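Local coordinates for glycosyl hydrolases family 31 family protein (Aspergillus niger, PDB 6DRU) that releases alpha-xylose by hydrolysis from the non-reducing terminal glucose of xyloglucan oligosaccharides, acting as a family 31 alpha-xylosidase, at residues L20-G25 with R30-P35; A137-S142 with F189-P194. All coordinates share one frame; numbering follows the deposited sequence.

Interaction 1: L20-G25 with R30-P35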
ATOM      1  N   LEU A  20      16.395  11.909  19.998  1.00 48.20           N
ATOM      2  CA  LEU A  20      17.616  12.680  20.208  1.00 52.30           C
ATOM      3  C   LEU A  20      17.239  14.147  20.379  1.00 57.56           C
ATOM      4  O   LEU A  20      16.842  14.808  19.414  1.00 59.10           O
ATOM      5  CB  LEU A  20      18.584  12.491  19.043  1.00 49.80           C
ATOM      6  CG  LEU A  20      19.853  13.345  19.064  1.00 51.81           C
ATOM      7  CD1 LEU A  20      20.707  12.999  20.272  1.00 52.31           C
ATOM      8  CD2 LEU A  20      20.644  13.170  17.776  1.00 46.72           C
ATOM      9  N   ILE A  21      17.360  14.651  21.605  1.00 51.26           N
ATOM     10  CA  ILE A  21      17.054  16.038  21.931  1.00 57.21           C
ATOM     11  C   ILE A  21      18.372  16.766  22.159  1.00 59.36           C
ATOM     12  O   ILE A  21      19.180  16.351  22.998  1.00 61.74           O
ATOM     13  CB  ILE A  21      16.149  16.144  23.167  1.00 63.83           C
ATOM     14  CG1 ILE A  21      14.976  15.170  23.057  1.00 57.96           C
ATOM     15  CG2 ILE A  21      15.642  17.568  23.332  1.00 50.87           C
ATOM     16  CD1 ILE A  21      14.820  14.279  24.271  1.00 48.64           C
ATOM     17  N   GLN A  22      18.589  17.849  21.416  1.00 59.14           N
ATOM     18  CA  GLN A  22      19.815  18.622  21.529  1.00 61.31           C
ATOM     19  C   GLN A  22      19.496  20.098  21.716  1.00 66.77           C
ATOM     20  O   GLN A  22      18.533  20.608  21.128  1.00 64.88           O
ATOM     21  CB  GLN A  22      20.693  18.456  20.281  1.00 60.49           C
ATOM     22  CG  GLN A  22      20.892  17.022  19.836  1.00 56.90           C
ATOM     23  CD  GLN A  22      21.520  16.930  18.460  1.00 62.13           C
ATOM     24  OE1 GLN A  22      20.900  17.286  17.458  1.00 60.13           O
ATOM     25  NE2 GLN A  22      22.758  16.457  18.406  1.00 68.97           N
ATOM     26  N   PRO A  23      20.278  20.810  22.526  1.00 70.00           N
ATOM     27  CA  PRO A  23      20.180  22.272  22.528  1.00 61.06           C
ATOM     28  C   PRO A  23      20.585  22.814  21.167  1.00 66.96           C
ATOM     29  O   PRO A  23      21.554  22.354  20.560  1.00 66.79           O
ATOM     30  CB  PRO A  23      21.160  22.694  23.628  1.00 57.29           C
ATOM     31  CG  PRO A  23      22.113  21.547  23.745  1.00 62.85           C
ATOM     32  CD  PRO A  23      21.304  20.319  23.460  1.00 69.01           C
ATOM     33  N   PHE A  24      19.822  23.789  20.680  1.00 54.89           N
ATOM     34  CA  PHE A  24      19.988  24.278  19.315  1.00 59.92           C
ATOM     35  C   PHE A  24      19.737  25.778  19.297  1.00 54.89           C
ATOM     36  O   PHE A  24      18.596  26.222  19.450  1.00 57.31           O
ATOM     37  CB  PHE A  24      19.041  23.550  18.360  1.00 65.93           C
ATOM     38  CG  PHE A  24      19.609  23.339  16.993  1.00 60.47           C
ATOM     39  CD1 PHE A  24      20.507  22.313  16.756  1.00 56.62           C
ATOM     40  CD2 PHE A  24      19.248  24.163  15.943  1.00 62.61           C
ATOM     41  CE1 PHE A  24      21.036  22.116  15.497  1.00 69.69           C
ATOM     42  CE2 PHE A  24      19.770  23.971  14.681  1.00 67.87           C
ATOM     43  CZ  PHE A  24      20.668  22.945  14.457  1.00 65.88           C
ATOM     44  N   GLY A  25      20.798  26.553  19.092  1.00 55.86           N
ATOM     45  CA  GLY A  25      20.692  27.995  19.087  1.00 61.46           C
ATOM     46  C   GLY A  25      20.329  28.559  20.456  1.00 69.71           C
ATOM     47  O   GLY A  25      20.317  27.869  21.476  1.00 62.88           O
ATOM     48  N   ARG A  30      16.288  21.047  19.683  1.00 60.90           N
ATOM     49  CA  ARG A  30      15.998  20.302  18.466  1.00 58.17           C
ATOM     50  C   ARG A  30      15.718  18.850  18.826  1.00 59.54           C
ATOM     51  O   ARG A  30      16.519  18.214  19.520  1.00 61.02           O
ATOM     52  CB  ARG A  30      17.158  20.385  17.473  1.00 57.51           C
ATOM     53  CG  ARG A  30      16.871  19.678  16.161  1.00 57.81           C
ATOM     54  CD  ARG A  30      18.087  19.656  15.254  1.00 55.19           C
ATOM     55  NE  ARG A  30      17.730  19.238  13.902  1.00 62.65           N
ATOM     56  CZ  ARG A  30      18.612  18.968  12.947  1.00 67.22           C
ATOM     57  NH1 ARG A  30      19.912  19.065  13.193  1.00 61.62           N
ATOM     58  NH2 ARG A  30      18.194  18.596  11.744  1.00 60.62           N
ATOM     59  N   VAL A  31      14.586  18.331  18.358  1.00 49.60           N
ATOM     60  CA  VAL A  31      14.141  16.980  18.681  1.00 54.06           C
ATOM     61  C   VAL A  31      14.048  16.176  17.393  1.00 53.47           C
ATOM     62  O   VAL A  31      13.442  16.628  16.414  1.00 54.72           O
ATOM     63  CB  VAL A  31      12.791  16.989  19.420  1.00 46.78           C
ATOM     64  CG1 VAL A  31      12.298  15.569  19.643  1.00 46.07           C
ATOM     65  CG2 VAL A  31      12.920  17.719  20.742  1.00 54.58           C
ATOM     66  N   ARG A  32      14.653  14.990  17.396  1.00 50.64           N
ATOM     67  CA  ARG A  32      14.573  14.054  16.283  1.00 61.02           C
ATOM     68  C   ARG A  32      14.241  12.668  16.816  1.00 54.62           C
ATOM     69  O   ARG A  32      14.777  12.246  17.845  1.00 58.22           O
ATOM     70  CB  ARG A  32      15.881  14.026  15.481  1.00 45.92           C
ATOM     71  CG  ARG A  32      15.991  15.162  14.476  1.00 53.57           C
ATOM     72  CD  ARG A  32      17.314  15.150  13.731  1.00 55.44           C
ATOM     73  NE  ARG A  32      18.430  15.531  14.589  1.00 58.31           N
ATOM     74  CZ  ARG A  32      19.670  15.732  14.153  1.00 59.86           C
ATOM     75  NH1 ARG A  32      19.956  15.593  12.866  1.00 55.00           N
ATOM     76  NH2 ARG A  32      20.625  16.077  15.006  1.00 65.14           N
ATOM     77  N   ALA A  33      13.352  11.968  16.115  1.00 46.87           N
ATOM     78  CA  ALA A  33      12.891  10.656  16.542  1.00 54.73           C
ATOM     79  C   ALA A  33      12.709   9.754  15.331  1.00 57.94           C
ATOM     80  O   ALA A  33      12.290  10.212  14.265  1.00 57.72           O
ATOM     81  CB  ALA A  33      11.574  10.754  17.326  1.00 50.74           C
ATOM     82  N   TRP A  34      13.024   8.467  15.505  1.00 55.49           N
ATOM     83  CA  TRP A  34      12.898   7.491  14.432  1.00 52.30           C
ATOM     84  C   TRP A  34      12.681   6.099  15.007  1.00 53.76           C
ATOM     85  O   TRP A  34      13.287   5.761  16.034  1.00 57.59           O
ATOM     86  CB  TRP A  34      14.136   7.486  13.528  1.00 56.24           C
ATOM     87  CG  TRP A  34      15.416   7.118  14.227  1.00 59.76           C
ATOM     88  CD1 TRP A  34      15.928   5.864  14.395  1.00 64.26           C
ATOM     89  CD2 TRP A  34      16.352   8.015  14.836  1.00 64.57           C
ATOM     90  NE1 TRP A  34      17.119   5.924  15.075  1.00 61.87           N
ATOM     91  CE2 TRP A  34      17.402   7.234  15.358  1.00 59.75           C
ATOM     92  CE3 TRP A  34      16.403   9.404  14.994  1.00 63.36           C
ATOM     93  CZ2 TRP A  34      18.490   7.793  16.024  1.00 66.67           C
ATOM     94  CZ3 TRP A  34      17.484   9.958  15.658  1.00 64.29           C
ATOM     95  CH2 TRP A  34      18.512   9.153  16.164  1.00 63.37           C
ATOM     96  N   PRO A  35      11.819   5.285  14.388  1.00 53.02           N
ATOM     97  CA  PRO A  35      11.664   3.893  14.833  1.00 55.06           C
ATOM     98  C   PRO A  35      12.521   2.905  14.050  1.00 58.27           C
ATOM     99  O   PRO A  35      12.576   2.953  12.816  1.00 54.77           O
ATOM    100  CB  PRO A  35      10.171   3.630  14.610  1.00 52.01           C
ATOM    101  CG  PRO A  35       9.827   4.485  13.430  1.00 47.74           C
ATOM    102  CD  PRO A  35      10.741   5.693  13.470  1.00 50.83           C
TER
HETATM  103  O   HOH W   1      17.879  16.597  17.035  1.00 59.03           O
HETATM  104  O   HOH W   2      21.505  18.877  15.100  1.00 58.10           O

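Interaction 2: A137-S142 with F189-P194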
ATOM      1  N   ALA A 137       3.893   9.478  10.166  1.00 59.55           N
ATOM      2  CA  ALA A 137       4.106   9.931  11.532  1.00 52.90           C
ATOM      3  C   ALA A 137       3.019  10.912  11.934  1.00 55.35           C
ATOM      4  O   ALA A 137       2.594  11.747  11.131  1.00 60.13           O
ATOM      5  CB  ALA A 137       5.480  10.590  11.692  1.00 56.16           C
ATOM      6  N   GLU A 138       2.571  10.799  13.183  1.00 61.30           N
ATOM      7  CA  GLU A 138       1.600  11.715  13.771  1.00 55.99           C
ATOM      8  C   GLU A 138       2.104  12.101  15.154  1.00 57.84           C
ATOM      9  O   GLU A 138       2.087  11.276  16.074  1.00 60.56           O
ATOM     10  CB  GLU A 138       0.215  11.070  13.849  1.00 58.14           C
ATOM     11  CG  GLU A 138      -0.426  10.827  12.491  1.00 64.27           C
ATOM     12  CD  GLU A 138      -1.672   9.965  12.573  1.00 88.36           C
ATOM     13  OE1 GLU A 138      -1.628   8.799  12.119  1.00107.62           O
ATOM     14  OE2 GLU A 138      -2.693  10.450  13.096  1.00 95.10           O
ATOM     15  N   PHE A 139       2.548  13.344  15.302  1.00 54.09           N
ATOM     16  CA  PHE A 139       3.082  13.850  16.559  1.00 55.75           C
ATOM     17  C   PHE A 139       2.114  14.864  17.151  1.00 50.83           C
ATOM     18  O   PHE A 139       1.698  15.805  16.468  1.00 54.38           O
ATOM     19  CB  PHE A 139       4.465  14.475  16.356  1.00 58.88           C
ATOM     20  CG  PHE A 139       5.592  13.481  16.432  1.00 62.88           C
ATOM     21  CD1 PHE A 139       5.518  12.273  15.757  1.00 58.48           C
ATOM     22  CD2 PHE A 139       6.726  13.758  17.179  1.00 61.58           C
ATOM     23  CE1 PHE A 139       6.552  11.357  15.828  1.00 56.38           C
ATOM     24  CE2 PHE A 139       7.764  12.847  17.251  1.00 59.57           C
ATOM     25  CZ  PHE A 139       7.677  11.644  16.577  1.00 60.88           C
ATOM     26  N   SER A 140       1.758  14.666  18.418  1.00 49.07           N
ATOM     27  CA  SER A 140       0.736  15.458  19.088  1.00 51.38           C
ATOM     28  C   SER A 140       1.328  16.208  20.273  1.00 50.63           C
ATOM     29  O   SER A 140       2.094  15.644  21.062  1.00 52.59           O
ATOM     30  CB  SER A 140      -0.416  14.569  19.558  1.00 56.79           C
ATOM     31  OG  SER A 140      -1.007  13.889  18.464  1.00 52.99           O
ATOM     32  N   PHE A 141       0.959  17.481  20.398  1.00 53.59           N
ATOM     33  CA  PHE A 141       1.401  18.331  21.491  1.00 51.18           C
ATOM     34  C   PHE A 141       0.187  18.985  22.136  1.00 58.38           C
ATOM     35  O   PHE A 141      -0.822  19.245  21.474  1.00 56.87           O
ATOM     36  CB  PHE A 141       2.382  19.410  21.006  1.00 50.90           C
ATOM     37  CG  PHE A 141       3.517  18.875  20.176  1.00 51.90           C
ATOM     38  CD1 PHE A 141       3.398  18.766  18.799  1.00 56.85           C
ATOM     39  CD2 PHE A 141       4.707  18.486  20.772  1.00 44.93           C
ATOM     40  CE1 PHE A 141       4.441  18.275  18.032  1.00 50.00           C
ATOM     41  CE2 PHE A 141       5.753  17.994  20.011  1.00 52.47           C
ATOM     42  CZ  PHE A 141       5.621  17.889  18.640  1.00 58.66           C
ATOM     43  N   SER A 142       0.290  19.252  23.435  1.00 60.13           N
ATOM     44  CA  SER A 142      -0.829  19.833  24.163  1.00 57.38           C
ATOM     45  C   SER A 142      -1.038  21.292  23.766  1.00 62.23           C
ATOM     46  O   SER A 142      -0.118  21.978  23.314  1.00 51.62           O
ATOM     47  CB  SER A 142      -0.600  19.735  25.670  1.00 50.97           C
ATOM     48  OG  SER A 142       0.532  20.493  26.064  1.00 61.14           O
ATOM     49  N   PHE A 189       7.784  27.333  16.769  1.00 57.66           N
ATOM     50  CA  PHE A 189       7.877  25.908  16.477  1.00 57.76           C
ATOM     51  C   PHE A 189       8.094  25.717  14.985  1.00 51.05           C
ATOM     52  O   PHE A 189       7.419  26.355  14.171  1.00 56.50           O
ATOM     53  CB  PHE A 189       6.605  25.186  16.942  1.00 56.27           C
ATOM     54  CG  PHE A 189       6.677  23.685  16.864  1.00 59.31           C
ATOM     55  CD1 PHE A 189       6.384  23.021  15.682  1.00 57.68           C
ATOM     56  CD2 PHE A 189       7.007  22.935  17.981  1.00 55.09           C
ATOM     57  CE1 PHE A 189       6.438  21.641  15.611  1.00 53.44           C
ATOM     58  CE2 PHE A 189       7.060  21.554  17.916  1.00 53.97           C
ATOM     59  CZ  PHE A 189       6.776  20.907  16.730  1.00 53.87           C
ATOM     60  N   ILE A 190       9.034  24.842  14.631  1.00 52.69           N
ATOM     61  CA  ILE A 190       9.356  24.538  13.241  1.00 51.43           C
ATOM     62  C   ILE A 190       9.254  23.033  13.046  1.00 56.23           C
ATOM     63  O   ILE A 190       9.990  22.271  13.681  1.00 54.54           O
ATOM     64  CB  ILE A 190      10.760  25.030  12.851  1.00 50.47           C
ATOM     65  CG1 ILE A 190      10.894  26.530  13.102  1.00 46.02           C
ATOM     66  CG2 ILE A 190      11.050  24.705  11.390  1.00 46.00           C
ATOM     67  CD1 ILE A 190      12.281  27.068  12.825  1.00 50.19           C
ATOM     68  N   TRP A 191       8.344  22.610  12.171  1.00 63.30           N
ATOM     69  CA  TRP A 191       8.208  21.208  11.773  1.00 62.26           C
ATOM     70  C   TRP A 191       9.104  21.006  10.557  1.00 57.43           C
ATOM     71  O   TRP A 191       8.688  21.191   9.411  1.00 63.53           O
ATOM     72  CB  TRP A 191       6.744  20.887  11.498  1.00 57.16           C
ATOM     73  CG  TRP A 191       6.412  19.476  11.089  1.00 62.46           C
ATOM     74  CD1 TRP A 191       6.091  19.046   9.834  1.00 60.59           C
ATOM     75  CD2 TRP A 191       6.319  18.325  11.940  1.00 60.44           C
ATOM     76  NE1 TRP A 191       5.818  17.701   9.845  1.00 51.13           N
ATOM     77  CE2 TRP A 191       5.952  17.234  11.126  1.00 51.72           C
ATOM     78  CE3 TRP A 191       6.518  18.109  13.307  1.00 65.44           C
ATOM     79  CZ2 TRP A 191       5.784  15.947  11.633  1.00 50.75           C
ATOM     80  CZ3 TRP A 191       6.349  16.828  13.809  1.00 60.42           C
ATOM     81  CH2 TRP A 191       5.985  15.765  12.973  1.00 50.75           C
ATOM     82  N   ASN A 192      10.361  20.638  10.814  1.00 51.14           N
ATOM     83  CA  ASN A 192      11.399  20.559   9.782  1.00 57.73           C
ATOM     84  C   ASN A 192      11.237  19.267   8.978  1.00 65.64           C
ATOM     85  O   ASN A 192      12.005  18.309   9.097  1.00 63.27           O
ATOM     86  CB  ASN A 192      12.780  20.653  10.416  1.00 58.92           C
ATOM     87  CG  ASN A 192      13.890  20.758   9.389  1.00 63.57           C
ATOM     88  OD1 ASN A 192      13.683  21.248   8.278  1.00 61.39           O
ATOM     89  ND2 ASN A 192      15.080  20.296   9.755  1.00 68.32           N
ATOM     90  N   MET A 193      10.205  19.257   8.131  1.00 61.28           N
ATOM     91  CA  MET A 193       9.835  18.073   7.369  1.00 55.09           C
ATOM     92  C   MET A 193       9.420  18.482   5.960  1.00 61.37           C
ATOM     93  O   MET A 193       8.606  19.409   5.802  1.00 63.77           O
ATOM     94  CB  MET A 193       8.697  17.313   8.056  1.00 63.75           C
ATOM     95  CG  MET A 193       8.977  16.932   9.501  1.00 48.32           C
ATOM     96  SD  MET A 193      10.015  15.469   9.643  1.00 60.38           S
ATOM     97  CE  MET A 193       8.809  14.181   9.342  1.00 62.02           C
ATOM     98  N   PRO A 194       9.953  17.832   4.924  1.00 57.85           N
ATOM     99  CA  PRO A 194       9.519  18.114   3.550  1.00 61.20           C
ATOM    100  C   PRO A 194       8.318  17.306   3.083  1.00 51.36           C
ATOM    101  O   PRO A 194       7.885  17.487   1.939  1.00 51.99           O
ATOM    102  CB  PRO A 194      10.764  17.737   2.738  1.00 56.59           C
ATOM    103  CG  PRO A 194      11.346  16.599   3.501  1.00 42.71           C
ATOM    104  CD  PRO A 194      11.074  16.877   4.962  1.00 56.48           C
TER

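Interaction 1: L20-G25 with R30-P35
Phe24 and Arg30 run alongside one another, the arginine stretched out so that its CD sits over one face of the phenyl ring, 4.1 Å from the ring centroid, in a CH-pi contact. CG of Arg30 is trans to the backbone N (chi1 -177°) and the chain stays extended as far as NE, which carries the guanidinium past the ring to a salt bridge with Asp217. Arg32, bent at chi3 (-71°), brings its guanidinium against a face of Arg30's, offset toward the rim. Arg32 NH2 donates to Gln22 OE1 at 2.7 Å, the donor tilted from the carbonyl plane, and also bonds Gly61 O; Arg32 NE donates to water 1. Gln22 NE2 is held by Ser63 O and Gly61 O, which fixes the flip of the amide. The setting is the beta hairpin of strands 17-23 and 28-35, where Leu20 pairs with Arg32 and Gln22 with Arg30 as hydrogen-bonded pairs; Arg30 N reaches Gln22 O at 2.7 Å. On the other face of the sheet, at the non-hydrogen-bonded pair, Ile21 and Val31 meet through their CG2 atoms at 3.8 Å. Leu20 CD2 lies 4.0 Å from Arg32 NH2, while its CB approaches CZ3 of Trp34.

Interaction 2: A137-S142 with F189-P194
Asn192 ND2, one residue past the Trp191 that packs on Phe139, is gripped by Ser45 OG and Asp217 OD2, while OD1 of the same amide takes the backbone N of Phe46. With both ends bonded, the amide is held in one orientation; Asn192 itself is the centre of an inverse gamma turn. The contact itself is aromatic. Phe189 turns its edge toward a face of Phe141 in a T-shaped stack, with centroids 5.2 Å apart and planes at 65°; Phe189 CZ lies 3.8 Å from both CE1 and CZ of Phe141. CG of Phe189 is trans to its backbone N (chi1 -172°), which throws the ring across the gap between the backbones. Trp191 has the same first torsion, and only the outer rim of its indole arrives: CH2 and CZ3 both lie 3.9 Å from Phe139 CB, the two side chains crossing at about a right angle. Met193 CG lies over one face of the indole, toward its rim. Phe208 lays its ring nearly parallel to those of both Phe189 and Trp191. The facing CA atoms of Phe139 and Trp191 are 10.2 Å apart, a spacing that suits the face-to-face packing of a beta sandwich, as in the N-terminal region of family 31 enzymes: strand 135-142, beside 205-213, belongs to one sheet, and strand 187-191, flanked by 176-183 and 216-222, to the other.

How the interactions relate
Both interactions reach the same mixed sheet: interaction 1 is a hairpin within it, and interaction 2 joins that sheet to a second one packed against it. Their centres are 12 Å apart. Ala33 of the hairpin touches Phe139 of interaction 2, CB to CZ 4.1 Å, so the hairpin also rests on the facing sheet. A second link is polar: OD2 of Asp217, on strand 216-222, is shared by Arg30 and Asn192, whose NH2 and ND2 lie 4.1 Å apart. Both contacts are structural packing away from the xylose pocket with its active-site Asp395 and Asp487. The Phe141 side chain is about 8 Å from a mannose of a glycan attached to the protein.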